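Local atomic coordinates of glucose-6-phosphate acetyltransferase 1 (Arabidopsis thaliana, PDB entry 3T90), a protein that transfers an acetyl group from acetyl-CoA to the amino group of glucosamine 6-phosphate, a step in the biosynthesis of UDP-N-acetylglucosamine. Residues A[13-18]-A[36-41]; A[18-23]-A[27-32]; A[54-59]-A[64-69]; A[84-89]-A[106-111]. One frame throughout, in Å; residues are numbered along the deposited sequence. Where two conformers were deposited one is given.

Contact 1: A[13-18]-A[36-41]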
loop_
_atom_site.group_PDB
_atom_site.type_symbol
_atom_site.label_atom_id
_atom_site.label_comp_id
_atom_site.label_asym_id
_atom_site.label_seq_id
_atom_site.Cartn_x
_atom_site.Cartn_y
_atom_site.Cartn_z
ATOM N N SER A 13 -12.954 14.391 16.324
ATOM C CA SER A 13 -13.941 15.456 16.095
ATOM C C SER A 13 -14.029 15.891 14.680
ATOM O O SER A 13 -14.878 16.725 14.359
ATOM C CB SER A 13 -13.665 16.633 17.029
ATOM O OG SER A 13 -12.314 16.948 16.986
ATOM N N ASP A 14 -13.078 15.463 13.817
ATOM C CA ASP A 14 -13.122 15.890 12.443
ATOM C C ASP A 14 -14.324 15.338 11.666
ATOM O O ASP A 14 -14.540 15.885 10.556
ATOM C CB ASP A 14 -11.814 15.539 11.691
ATOM C CG ASP A 14 -10.669 16.456 12.139
ATOM O OD1 ASP A 14 -10.915 17.606 12.507
ATOM O OD2 ASP A 14 -9.499 16.049 12.111
ATOM N N LYS A 15 -15.054 14.397 12.246
ATOM C CA LYS A 15 -16.299 13.990 11.599
ATOM C C LYS A 15 -17.285 15.172 11.482
ATOM O O LYS A 15 -18.120 15.139 10.561
ATOM C CB LYS A 15 -16.908 12.786 12.331
ATOM C CG LYS A 15 -17.324 13.010 13.701
ATOM C CD LYS A 15 -17.923 11.682 14.290
ATOM C CE LYS A 15 -18.009 11.703 15.747
ATOM N NZ LYS A 15 -16.647 11.599 16.399
ATOM N N ARG A 16 -17.155 16.213 12.307
ATOM C CA ARG A 16 -18.059 17.331 12.141
ATOM C C ARG A 16 -17.442 18.480 11.322
ATOM O O ARG A 16 -18.079 19.563 11.185
ATOM C CB ARG A 16 -18.571 17.803 13.524
ATOM C CG ARG A 16 -17.535 18.294 14.389
ATOM C CD ARG A 16 -18.118 19.048 15.628
ATOM N NE ARG A 16 -17.048 19.516 16.509
ATOM C CZ ARG A 16 -16.394 20.680 16.371
ATOM N NH1 ARG A 16 -16.727 21.544 15.410
ATOM N NH2 ARG A 16 -15.420 20.996 17.230
ATOM N N LYS A 17 -16.246 18.272 10.704
ATOM C CA LYS A 17 -15.545 19.335 10.013
ATOM C C LYS A 17 -15.408 19.051 8.526
ATOM O O LYS A 17 -14.495 19.554 7.878
ATOM C CB LYS A 17 -14.173 19.526 10.680
ATOM C CG LYS A 17 -14.225 20.114 12.118
ATOM C CD LYS A 17 -12.794 20.454 12.627
ATOM C CE LYS A 17 -13.011 21.038 13.989
ATOM N NZ LYS A 17 -11.672 21.287 14.580
ATOM N N GLY A 18 -16.291 18.252 7.977
ATOM C CA GLY A 18 -16.288 18.051 6.527
ATOM C C GLY A 18 -15.191 17.153 5.980
ATOM O O GLY A 18 -14.900 17.235 4.751
ATOM N N GLU A 36 -19.835 4.606 12.407
ATOM C CA GLU A 36 -18.871 4.000 11.524
ATOM C C GLU A 36 -17.572 4.810 11.451
ATOM O O GLU A 36 -16.487 4.229 11.508
ATOM C CB GLU A 36 -19.464 3.851 10.126
ATOM C CG GLU A 36 -18.534 3.040 9.276
ATOM C CD GLU A 36 -18.590 1.490 9.376
ATOM O OE1 GLU A 36 -18.906 0.881 10.447
ATOM O OE2 GLU A 36 -18.274 0.870 8.328
ATOM N N PHE A 37 -17.685 6.148 11.470
ATOM C CA PHE A 37 -16.513 7.020 11.475
ATOM C C PHE A 37 -15.681 6.666 12.717
ATOM O O PHE A 37 -14.456 6.432 12.608
ATOM C CB PHE A 37 -16.874 8.509 11.512
ATOM C CG PHE A 37 -15.660 9.411 11.581
ATOM C CD1 PHE A 37 -15.018 9.844 10.442
ATOM C CD2 PHE A 37 -15.108 9.679 12.801
ATOM C CE1 PHE A 37 -13.838 10.688 10.600
ATOM C CE2 PHE A 37 -13.965 10.475 12.957
ATOM C CZ PHE A 37 -13.352 10.983 11.869
ATOM N N ASP A 38 -16.322 6.594 13.877
ATOM C CA ASP A 38 -15.534 6.358 15.095
ATOM C C ASP A 38 -14.947 4.985 15.102
ATOM O O ASP A 38 -13.798 4.822 15.604
ATOM C CB ASP A 38 -16.430 6.515 16.340
ATOM C CG ASP A 38 -16.786 7.920 16.595
ATOM O OD1 ASP A 38 -16.242 8.897 16.047
ATOM O OD2 ASP A 38 -17.646 8.114 17.459
ATOM N N ARG A 39 -15.679 3.991 14.551
ATOM C CA ARG A 39 -15.187 2.618 14.542
ATOM C C ARG A 39 -13.906 2.618 13.729
ATOM O O ARG A 39 -12.900 2.019 14.175
ATOM C CB ARG A 39 -16.224 1.710 13.879
ATOM C CG ARG A 39 -15.875 0.251 13.997
ATOM C CD ARG A 39 -16.868 -0.693 13.340
ATOM N NE ARG A 39 -16.880 -0.466 11.891
ATOM C CZ ARG A 39 -16.081 -1.097 11.044
ATOM N NH1 ARG A 39 -15.288 -2.056 11.500
ATOM N NH2 ARG A 39 -16.092 -0.785 9.746
ATOM N N ARG A 40 -13.942 3.202 12.526
ATOM C CA ARG A 40 -12.805 3.093 11.615
ATOM C C ARG A 40 -11.679 4.000 12.091
ATOM O O ARG A 40 -10.502 3.636 11.983
ATOM C CB ARG A 40 -13.330 3.476 10.205
ATOM C CG ARG A 40 -12.191 3.522 9.043
ATOM C CD ARG A 40 -11.240 2.321 9.032
ATOM N NE ARG A 40 -11.942 1.045 9.148
ATOM C CZ ARG A 40 -12.308 0.342 8.097
ATOM N NH1 ARG A 40 -12.163 0.805 6.823
ATOM N NH2 ARG A 40 -12.763 -0.875 8.305
ATOM N N PHE A 41 -11.991 5.157 12.711
ATOM C CA PHE A 41 -10.936 5.994 13.327
ATOM C C PHE A 41 -10.182 5.201 14.369
ATOM O O PHE A 41 -8.940 5.206 14.378
ATOM C CB PHE A 41 -11.611 7.242 13.975
ATOM C CG PHE A 41 -10.597 8.184 14.621
ATOM C CD1 PHE A 41 -10.048 9.236 13.867
ATOM C CD2 PHE A 41 -10.123 8.012 15.909
ATOM C CE1 PHE A 41 -9.075 10.029 14.357
ATOM C CE2 PHE A 41 -9.129 8.878 16.449
ATOM C CZ PHE A 41 -8.615 9.878 15.646
#

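Contact 2: A[18-23]-A[27-32]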
loop_
_atom_site.group_PDB
_atom_site.type_symbol
_atom_site.label_atom_id
_atom_site.label_comp_id
_atom_site.label_asym_id
_atom_site.label_seq_id
_atom_site.Cartn_x
_atom_site.Cartn_y
_atom_site.Cartn_z
ATOM N N GLY A 18 -16.291 18.252 7.977
ATOM C CA GLY A 18 -16.288 18.051 6.527
ATOM C C GLY A 18 -15.191 17.153 5.980
ATOM O O GLY A 18 -14.900 17.235 4.751
ATOM N N PHE A 19 -14.650 16.317 6.858
ATOM C CA PHE A 19 -13.633 15.293 6.396
ATOM C C PHE A 19 -14.179 14.312 5.353
ATOM O O PHE A 19 -13.573 14.160 4.280
ATOM C CB PHE A 19 -13.041 14.612 7.614
ATOM C CG PHE A 19 -12.048 13.546 7.256
ATOM C CD1 PHE A 19 -10.800 13.862 6.701
ATOM C CD2 PHE A 19 -12.374 12.239 7.463
ATOM C CE1 PHE A 19 -9.899 12.840 6.421
ATOM C CE2 PHE A 19 -11.474 11.211 7.166
ATOM C CZ PHE A 19 -10.243 11.545 6.635
ATOM N N ILE A 20 -15.287 13.647 5.625
ATOM C CA ILE A 20 -15.814 12.682 4.689
ATOM C C ILE A 20 -16.294 13.415 3.416
ATOM O O ILE A 20 -15.996 12.969 2.287
ATOM C CB ILE A 20 -16.976 11.896 5.340
ATOM C CG1 ILE A 20 -16.440 11.159 6.602
ATOM C CG2 ILE A 20 -17.672 10.912 4.310
ATOM C CD1 ILE A 20 -15.380 10.065 6.200
ATOM N N GLU A 21 -16.901 14.589 3.589
ATOM C CA GLU A 21 -17.291 15.405 2.416
ATOM C C GLU A 21 -16.094 15.710 1.510
ATOM O O GLU A 21 -16.241 15.618 0.272
ATOM C CB GLU A 21 -17.994 16.665 2.870
ATOM C CG GLU A 21 -19.335 16.348 3.604
ATOM C CD GLU A 21 -19.133 16.399 5.109
ATOM O OE1 GLU A 21 -18.232 15.710 5.697
ATOM O OE2 GLU A 21 -19.891 17.195 5.771
ATOM N N LEU A 22 -14.930 16.028 2.075
ATOM C CA LEU A 22 -13.757 16.334 1.265
ATOM C C LEU A 22 -13.287 15.063 0.560
ATOM O O LEU A 22 -12.922 15.135 -0.647
ATOM C CB LEU A 22 -12.678 16.871 2.194
ATOM C CG LEU A 22 -11.313 16.963 1.540
ATOM C CD1 LEU A 22 -11.336 17.927 0.297
ATOM C CD2 LEU A 22 -10.228 17.382 2.574
ATOM N N LEU A 23 -13.277 13.916 1.281
ATOM C CA LEU A 23 -12.906 12.659 0.587
ATOM C C LEU A 23 -13.780 12.399 -0.652
ATOM O O LEU A 23 -13.303 11.784 -1.596
ATOM C CB LEU A 23 -12.924 11.437 1.511
ATOM C CG LEU A 23 -11.830 11.439 2.582
ATOM C CD1 LEU A 23 -12.037 10.318 3.625
ATOM C CD2 LEU A 23 -10.391 11.362 1.946
ATOM N N THR A 27 -13.171 10.202 -4.343
ATOM C CA THR A 27 -14.049 9.161 -4.926
ATOM C C THR A 27 -15.212 8.921 -3.966
ATOM O O THR A 27 -15.365 9.628 -2.946
ATOM C CB THR A 27 -13.257 7.919 -5.227
ATOM O OG1 THR A 27 -14.041 7.086 -6.119
ATOM C CG2 THR A 27 -12.900 7.053 -3.972
ATOM N N VAL A 28 -16.030 7.939 -4.295
ATOM C CA VAL A 28 -17.252 7.624 -3.577
ATOM C C VAL A 28 -16.908 7.349 -2.104
ATOM O O VAL A 28 -16.011 6.547 -1.801
ATOM C CB VAL A 28 -17.854 6.337 -4.174
ATOM C CG1 VAL A 28 -19.086 5.855 -3.353
ATOM C CG2 VAL A 28 -18.144 6.506 -5.661
ATOM N N THR A 29 -17.659 7.999 -1.212
ATOM C CA THR A 29 -17.561 7.675 0.213
ATOM C C THR A 29 -18.740 6.906 0.740
ATOM O O THR A 29 -18.607 6.151 1.733
ATOM C CB THR A 29 -17.407 8.931 1.143
ATOM O OG1 THR A 29 -18.564 9.781 0.981
ATOM C CG2 THR A 29 -16.182 9.787 0.719
ATOM N N GLY A 30 -19.884 7.098 0.130
ATOM C CA GLY A 30 -21.147 6.741 0.809
ATOM C C GLY A 30 -21.433 7.733 1.956
ATOM O O GLY A 30 -20.690 8.641 2.297
ATOM N N SER A 31 -22.542 7.496 2.654
ATOM C CA SER A 31 -22.954 8.455 3.710
ATOM C C SER A 31 -22.531 7.876 5.069
ATOM O O SER A 31 -23.334 7.271 5.823
ATOM C CB SER A 31 -24.472 8.787 3.712
ATOM O OG SER A 31 -24.916 9.293 2.442
ATOM N N VAL A 32 -21.256 8.068 5.432
ATOM C CA VAL A 32 -20.606 7.414 6.582
ATOM C C VAL A 32 -21.197 7.983 7.898
ATOM O O VAL A 32 -21.170 9.165 8.167
ATOM C CB VAL A 32 -19.055 7.703 6.545
ATOM C CG1 VAL A 32 -18.348 7.164 7.789
ATOM C CG2 VAL A 32 -18.415 7.094 5.255
HETATM O O HOH W 1 -18.577 12.514 0.561
#

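Contact 3: A[54-59]-A[64-69]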
loop_
_atom_site.group_PDB
_atom_site.type_symbol
_atom_site.label_atom_id
_atom_site.label_comp_id
_atom_site.label_asym_id
_atom_site.label_seq_id
_atom_site.Cartn_x
_atom_site.Cartn_y
_atom_site.Cartn_z
ATOM N N CYS A 54 -3.022 12.863 7.670
ATOM C CA CYS A 54 -2.752 14.294 7.841
ATOM C C CYS A 54 -3.999 15.028 7.334
ATOM O O CYS A 54 -4.590 14.659 6.295
ATOM C CB CYS A 54 -1.553 14.634 6.904
ATOM S SG CYS A 54 -1.196 16.383 6.788
ATOM N N VAL A 55 -4.379 16.078 8.066
ATOM C CA VAL A 55 -5.383 17.045 7.580
ATOM C C VAL A 55 -4.896 18.455 7.707
ATOM O O VAL A 55 -4.066 18.765 8.616
ATOM C CB VAL A 55 -6.735 16.915 8.360
ATOM C CG1 VAL A 55 -7.417 15.571 8.101
ATOM C CG2 VAL A 55 -6.643 17.264 9.832
ATOM N N ILE A 56 -5.397 19.304 6.827
ATOM C CA ILE A 56 -5.194 20.714 6.974
ATOM C C ILE A 56 -6.571 21.310 7.157
ATOM O O ILE A 56 -7.435 21.167 6.271
ATOM C CB ILE A 56 -4.519 21.351 5.771
ATOM C CG1 ILE A 56 -3.175 20.719 5.585
ATOM C CG2 ILE A 56 -4.430 22.902 5.927
ATOM C CD1 ILE A 56 -2.398 21.261 4.287
ATOM N N GLU A 57 -6.761 22.044 8.278
ATOM C CA GLU A 57 -7.999 22.724 8.541
ATOM C C GLU A 57 -7.896 24.171 8.126
ATOM O O GLU A 57 -6.877 24.795 8.444
ATOM C CB GLU A 57 -8.374 22.619 10.048
ATOM C CG GLU A 57 -9.721 23.245 10.371
ATOM C CD GLU A 57 -10.133 23.141 11.855
ATOM O OE1 GLU A 57 -9.808 22.159 12.531
ATOM O OE2 GLU A 57 -10.829 24.092 12.355
ATOM N N GLU A 58 -8.931 24.659 7.446
ATOM C CA GLU A 58 -8.993 26.152 7.210
ATOM C C GLU A 58 -9.813 26.692 8.396
ATOM O O GLU A 58 -10.979 26.343 8.637
ATOM C CB GLU A 58 -9.623 26.458 5.867
ATOM C CG GLU A 58 -9.393 27.923 5.437
ATOM C CD GLU A 58 -10.355 28.875 6.188
ATOM O OE1 GLU A 58 -11.591 28.617 6.160
ATOM O OE2 GLU A 58 -9.786 29.833 6.803
ATOM N N GLU A 59 -9.148 27.609 9.076
ATOM C CA GLU A 59 -9.567 28.095 10.384
ATOM C C GLU A 59 -10.863 28.903 10.387
ATOM O O GLU A 59 -11.696 28.698 11.253
ATOM C CB GLU A 59 -8.408 28.895 10.991
ATOM C CG GLU A 59 -7.267 28.015 11.486
ATOM C CD GLU A 59 -6.401 28.747 12.502
ATOM O OE1 GLU A 59 -6.985 29.361 13.442
ATOM O OE2 GLU A 59 -5.148 28.721 12.363
ATOM N N ILE A 64 -12.164 20.920 6.984
ATOM C CA ILE A 64 -10.933 20.353 6.454
ATOM C C ILE A 64 -10.792 20.764 4.974
ATOM O O ILE A 64 -11.701 20.561 4.148
ATOM C CB ILE A 64 -10.975 18.815 6.568
ATOM C CG1 ILE A 64 -11.288 18.382 8.022
ATOM C CG2 ILE A 64 -9.654 18.168 6.026
ATOM C CD1 ILE A 64 -10.322 18.925 9.047
ATOM N N ALA A 65 -9.658 21.336 4.674
ATOM C CA ALA A 65 -9.323 21.816 3.342
ATOM C C ALA A 65 -8.474 20.855 2.482
ATOM O O ALA A 65 -8.461 20.915 1.286
ATOM C CB ALA A 65 -8.530 23.162 3.502
ATOM N N ALA A 66 -7.696 20.022 3.132
ATOM C CA ALA A 66 -6.870 19.024 2.431
ATOM C C ALA A 66 -6.567 17.875 3.344
ATOM O O ALA A 66 -6.662 17.977 4.582
ATOM C CB ALA A 66 -5.520 19.704 1.967
ATOM N N THR A 67 -6.265 16.716 2.769
ATOM C CA THR A 67 -5.981 15.509 3.522
ATOM C C THR A 67 -5.099 14.565 2.697
ATOM O O THR A 67 -5.048 14.650 1.461
ATOM C CB THR A 67 -7.265 14.792 3.953
ATOM O OG1 THR A 67 -6.921 13.715 4.855
ATOM C CG2 THR A 67 -8.097 14.247 2.795
ATOM N N GLY A 68 -4.427 13.659 3.427
ATOM C CA GLY A 68 -3.665 12.585 2.772
ATOM C C GLY A 68 -3.264 11.654 3.870
ATOM O O GLY A 68 -3.115 12.011 5.032
ATOM N N SER A 69 -3.056 10.399 3.495
ATOM C CA SER A 69 -2.773 9.313 4.436
ATOM C C SER A 69 -1.479 8.592 4.093
ATOM O O SER A 69 -1.057 8.602 2.922
ATOM C CB SER A 69 -3.892 8.270 4.368
ATOM O OG SER A 69 -5.160 8.875 4.600
#

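Contact 4: A[84-89]-A[106-111]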
loop_
_atom_site.group_PDB
_atom_site.type_symbol
_atom_site.label_atom_id
_atom_site.label_comp_id
_atom_site.label_asym_id
_atom_site.label_seq_id
_atom_site.Cartn_x
_atom_site.Cartn_y
_atom_site.Cartn_z
ATOM N N GLY A 84 6.537 3.341 2.734
ATOM C CA GLY A 84 5.315 4.144 2.997
ATOM C C GLY A 84 4.452 4.159 1.756
ATOM O O GLY A 84 4.945 4.405 0.664
ATOM N N HIS A 85 3.163 3.884 1.914
ATOM C CA HIS A 85 2.171 3.966 0.806
ATOM C C HIS A 85 1.287 5.188 1.050
ATOM O O HIS A 85 0.445 5.164 1.987
ATOM C CB HIS A 85 1.289 2.710 0.847
ATOM C CG HIS A 85 2.046 1.431 0.631
ATOM N ND1 HIS A 85 2.176 0.900 -0.637
ATOM C CD2 HIS A 85 2.816 0.687 1.439
ATOM C CE1 HIS A 85 2.929 -0.200 -0.574
ATOM N NE2 HIS A 85 3.335 -0.363 0.675
ATOM N N ILE A 86 1.494 6.279 0.321
ATOM C CA ILE A 86 0.690 7.518 0.492
ATOM C C ILE A 86 -0.580 7.267 -0.354
ATOM O O ILE A 86 -0.571 6.772 -1.513
ATOM C CB ILE A 86 1.427 8.725 0.005
ATOM C CG1 ILE A 86 2.469 9.124 1.053
ATOM C CG2 ILE A 86 0.491 9.876 -0.281
ATOM C CD1 ILE A 86 3.434 10.208 0.638
ATOM N N GLU A 87 -1.692 7.551 0.304
ATOM C CA GLU A 87 -3.074 7.288 -0.208
ATOM C C GLU A 87 -4.010 8.455 0.064
ATOM O O GLU A 87 -3.760 9.265 0.979
ATOM C CB GLU A 87 -3.691 6.064 0.502
ATOM C CG GLU A 87 -2.952 4.779 0.116
ATOM C CD GLU A 87 -3.359 4.257 -1.227
ATOM O OE1 GLU A 87 -4.544 4.463 -1.694
ATOM O OE2 GLU A 87 -2.532 3.579 -1.910
ATOM N N ASP A 88 -5.097 8.542 -0.689
ATOM C CA ASP A 88 -6.247 9.377 -0.315
ATOM C C ASP A 88 -5.884 10.840 -0.132
ATOM O O ASP A 88 -6.298 11.519 0.827
ATOM C CB ASP A 88 -6.970 8.770 0.909
ATOM C CG ASP A 88 -7.514 7.342 0.694
ATOM O OD1 ASP A 88 -7.481 6.889 -0.494
ATOM O OD2 ASP A 88 -7.899 6.751 1.680
ATOM N N VAL A 89 -5.031 11.306 -1.044
ATOM C CA VAL A 89 -4.628 12.748 -1.111
ATOM C C VAL A 89 -5.651 13.572 -1.882
ATOM O O VAL A 89 -5.984 13.272 -3.009
ATOM C CB VAL A 89 -3.263 12.853 -1.762
ATOM C CG1 VAL A 89 -2.882 14.359 -1.839
ATOM C CG2 VAL A 89 -2.145 12.093 -0.942
ATOM N N GLU A 106 4.444 16.483 1.840
ATOM C CA GLU A 106 5.687 16.595 2.575
ATOM C C GLU A 106 5.552 16.162 4.010
ATOM O O GLU A 106 6.475 15.556 4.554
ATOM C CB GLU A 106 6.218 18.033 2.539
ATOM C CG GLU A 106 6.769 18.353 1.131
ATOM C CD GLU A 106 7.151 19.823 1.000
ATOM O OE1 GLU A 106 6.641 20.655 1.773
ATOM O OE2 GLU A 106 7.954 20.162 0.114
ATOM N N PHE A 107 4.414 16.456 4.651
ATOM C CA PHE A 107 4.210 15.976 6.026
ATOM C C PHE A 107 4.311 14.428 6.099
ATOM O O PHE A 107 4.940 13.875 7.013
ATOM C CB PHE A 107 2.842 16.497 6.494
ATOM C CG PHE A 107 2.428 16.123 7.901
ATOM C CD1 PHE A 107 2.457 17.077 8.916
ATOM C CD2 PHE A 107 1.867 14.848 8.171
ATOM C CE1 PHE A 107 1.968 16.768 10.181
ATOM C CE2 PHE A 107 1.386 14.515 9.471
ATOM C CZ PHE A 107 1.397 15.449 10.474
ATOM N N LEU A 108 3.629 13.753 5.143
ATOM C CA LEU A 108 3.697 12.313 5.155
ATOM C C LEU A 108 5.067 11.776 4.782
ATOM O O LEU A 108 5.448 10.755 5.377
ATOM C CB LEU A 108 2.649 11.822 4.156
ATOM C CG LEU A 108 1.201 12.281 4.426
ATOM C CD1 LEU A 108 0.261 11.981 3.245
ATOM C CD2 LEU A 108 0.649 11.546 5.663
ATOM N N MET A 109 5.772 12.434 3.870
ATOM C CA MET A 109 7.150 11.972 3.563
ATOM C C MET A 109 8.035 12.175 4.775
ATOM O O MET A 109 8.821 11.278 5.135
ATOM C CB MET A 109 7.690 12.783 2.418
ATOM C CG MET A 109 7.052 12.429 1.108
ATOM S SD MET A 109 7.729 13.612 -0.137
ATOM C CE MET A 109 7.206 12.611 -1.485
ATOM N N ASP A 110 7.848 13.287 5.460
ATOM C CA ASP A 110 8.681 13.540 6.659
ATOM C C ASP A 110 8.446 12.455 7.724
ATOM O O ASP A 110 9.342 11.892 8.349
ATOM C CB ASP A 110 8.310 14.919 7.290
ATOM C CG ASP A 110 8.788 16.119 6.488
ATOM O OD1 ASP A 110 9.659 16.000 5.610
ATOM O OD2 ASP A 110 8.197 17.202 6.772
ATOM N N HIS A 111 7.186 12.053 7.924
ATOM C CA HIS A 111 6.875 11.005 8.844
ATOM C C HIS A 111 7.561 9.671 8.418
ATOM O O HIS A 111 8.193 8.977 9.245
ATOM C CB HIS A 111 5.325 10.801 8.847
ATOM C CG HIS A 111 4.943 9.727 9.786
ATOM N ND1 HIS A 111 5.084 9.840 11.168
ATOM C CD2 HIS A 111 4.545 8.451 9.542
ATOM C CE1 HIS A 111 4.701 8.698 11.720
ATOM N NE2 HIS A 111 4.399 7.837 10.764
#

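Contact 1: A[13-18]-A[36-41]
Lys-15 carries this contact almost alone, using its carbon chain on Phe-37 and its ammonium group on Asp-38. The apolar part is a CH-pi contact: Lys-15 CB stands 3.6 Å from the centroid of the Phe-37 ring, 11° off the ring normal, which puts it squarely over one face. Further out, Lys-15 CD passes 3.8 Å from Phe-37 CD2. The chain then bends at its last torsion (chi4 -72°), and this turns NZ to the carboxylate.

The polar part is a salt bridge, with Lys-15 NZ 2.8 Å from Asp-38 OD1 and the syn lone pair of that oxygen in use. The same ammonium also bonds to the carbonyl of Ile-12, so two oxygens, one from the loop and one from the helix, hold it. With an alanine in place of the lysine the methyl could still cover the ring, but Asp-38 would probably be left without its positive mate and the CG-CD2 side of the Phe-37 ring less covered.

Phe-37 also stacks with Phe-76 of the second subunit, a residue assigned to substrate binding by similarity. The 3-10 turn after strand 5-9 is thus clasped to helix 34-45, which lies along the subunit interface of this dimeric GNAT-fold enzyme.

Contact 2: A[18-23]-A[27-32]
Ile-20 and Thr-29 meet where the short helix 19-23 of the GNAT fold is followed by the loop leading to helix 34-45. Ile-20 does the touching with CG2, which its torsion sets opposite the backbone nitrogen: Ile-20 CG2 lies 3.6 Å from Thr-29 OG1 and 4.0 Å from Val-32 CG2, wedged beside both side chains. Thr-29 spreads its two branches over different tasks. With chi1 at 61° its hydroxyl sits between backbone N and carbonyl carbon, from where Thr-29 OG1 donates to Gly-30 O at 2.7 Å, in the carbonyl plane and on a lone pair. The methyl Thr-29 CG2 packs instead against the helix, 3.7 Å from Leu-23 CB. Replacing this threonine with a glycine would probably uncover Leu-23 CB, leave Ile-20 CG2 with Val-32 as its main loop neighbour, and cost Gly-30 O its hydroxyl donor.

The loop holds Thr-27, a substrate-binding residue by similarity; Thr-27 N donates to Leu-23 O (3.2 Å) at the end of the helix. Phe-76 of the second subunit packs on Ile-20 and Leu-23, so this surface faces the dimer partner. One water completes the join, donating to Ile-20 O at 3.1 Å and to Thr-29 OG1 at 2.8 Å.

Contact 3: A[54-59]-A[64-69]
Ile-64 and Ile-56 bury the most surface where strands 51-58 and 63-74 run antiparallel. Ile-64 sits opposite Glu-57 in a non-hydrogen-bonded pair, yet its branches lean toward Val-55, two residues back on the same face: Ile-64 CG2 lies 3.9 Å from Val-55 CB, and CD1 rests near Val-55 CG2. Chi1 (-54°) sets CG2 and CG1 toward the neighbouring strand, and chi2 (-57°) turns CD1 back over the valine. Leu-22 of helix 19-23 packs on the same isoleucine.

Ile-56 points to the other face, with Ile-56 CD1 4.2 Å from Ala-66 CB and with Val-104 of helix 100-114 against it. Its backbone is held from both ends. Ile-56 N donates to Ala-66 O at 2.9 Å, while Ile-56 O takes a short bond from Ala-65 N (2.7 Å) and a weak one from Ala-66 N. Two residues thus face one, a classic beta bulge that shifts the register by one.

Cys-54, next in buried area, pairs with Gly-68 through two backbone bonds. Cys-54 O also accepts from Thr-67 OG1 at 2.9 Å, the hydroxyl and Gly-68 N reaching it from opposite faces of its plane. Two donors therefore grip one buried oxygen. Together these bonds build the bulged beta hairpin in the central sheet of the GNAT fold, covered by helix 19-23 on one face and helix 100-114 on the other.

Contact 4: A[84-89]-A[106-111]
The beta-alpha-beta unit of the GNAT fold, strand 82-91, helix 100-114 and strand 119-124, has part of its interior packing here, where Ile-86 of the strand meets Leu-108 and Met-109 of the helix. No hydrogen bond crosses between the two segments, and the fit is purely apolar. Ile-86 reaches with its delta methyl: Ile-86 CD1 lies 3.9 Å from Leu-108 CB and 4.3 Å from Met-109 CG, lodging against the inner side of the helix. Its CG1 takes the place anti to the carbonyl carbon (chi1 -77°), and with the chain then extended at chi2 172° the methyl is carried out to the helix. The shorter branch meets a different part of the leucine, Ile-86 CG2 coming 4.1 Å from Leu-108 CD1. The leucine therefore receives both branches, CB meeting the long one and CD1 the short one, and the two side chains pass each other at a slant.

This is how the helix is laid over the sheet in the crossover from strand 82-91 to its parallel neighbour 119-124. Val-120 of that strand touches both Ile-86 and Met-109, and Val-70 of strand 63-74 lies against both Ile-86 and Leu-108, so the apolar layer spans three strands. The next residues of the same strand, Glu-87, Asp-88 and Val-89, are assigned to substrate binding by similarity. The carboxylates of Glu-87 and Asp-88 both form salt bridges with Lys-75 of the second subunit, itself a substrate-binding residue by similarity.

Along the chain contact 2 is nested inside the loop closed by contact 1, and contacts 3 and 4 follow in series. Contacts 1 and 2 share Gly-18 and have centres about 10 Å apart. Contact 3, its centre about 13 Å from those of the other three, is the central hairpin: Lys-17 of contact 1 joins it through Ile-64 and Glu-57, while Phe-19 and Leu-22 of contact 2 rest on it. Contact 4 adds the next strand, 82-91, and the helix over the sheet. Contacts 1 and 4, with centres about 20 Å apart, do not touch. Leu-23 of helix 19-23 touches Asp-88, so contacts 2 and 4, both holding probable substrate-binding residues, meet directly; contacts 1, 2 and 4 all touch the second subunit.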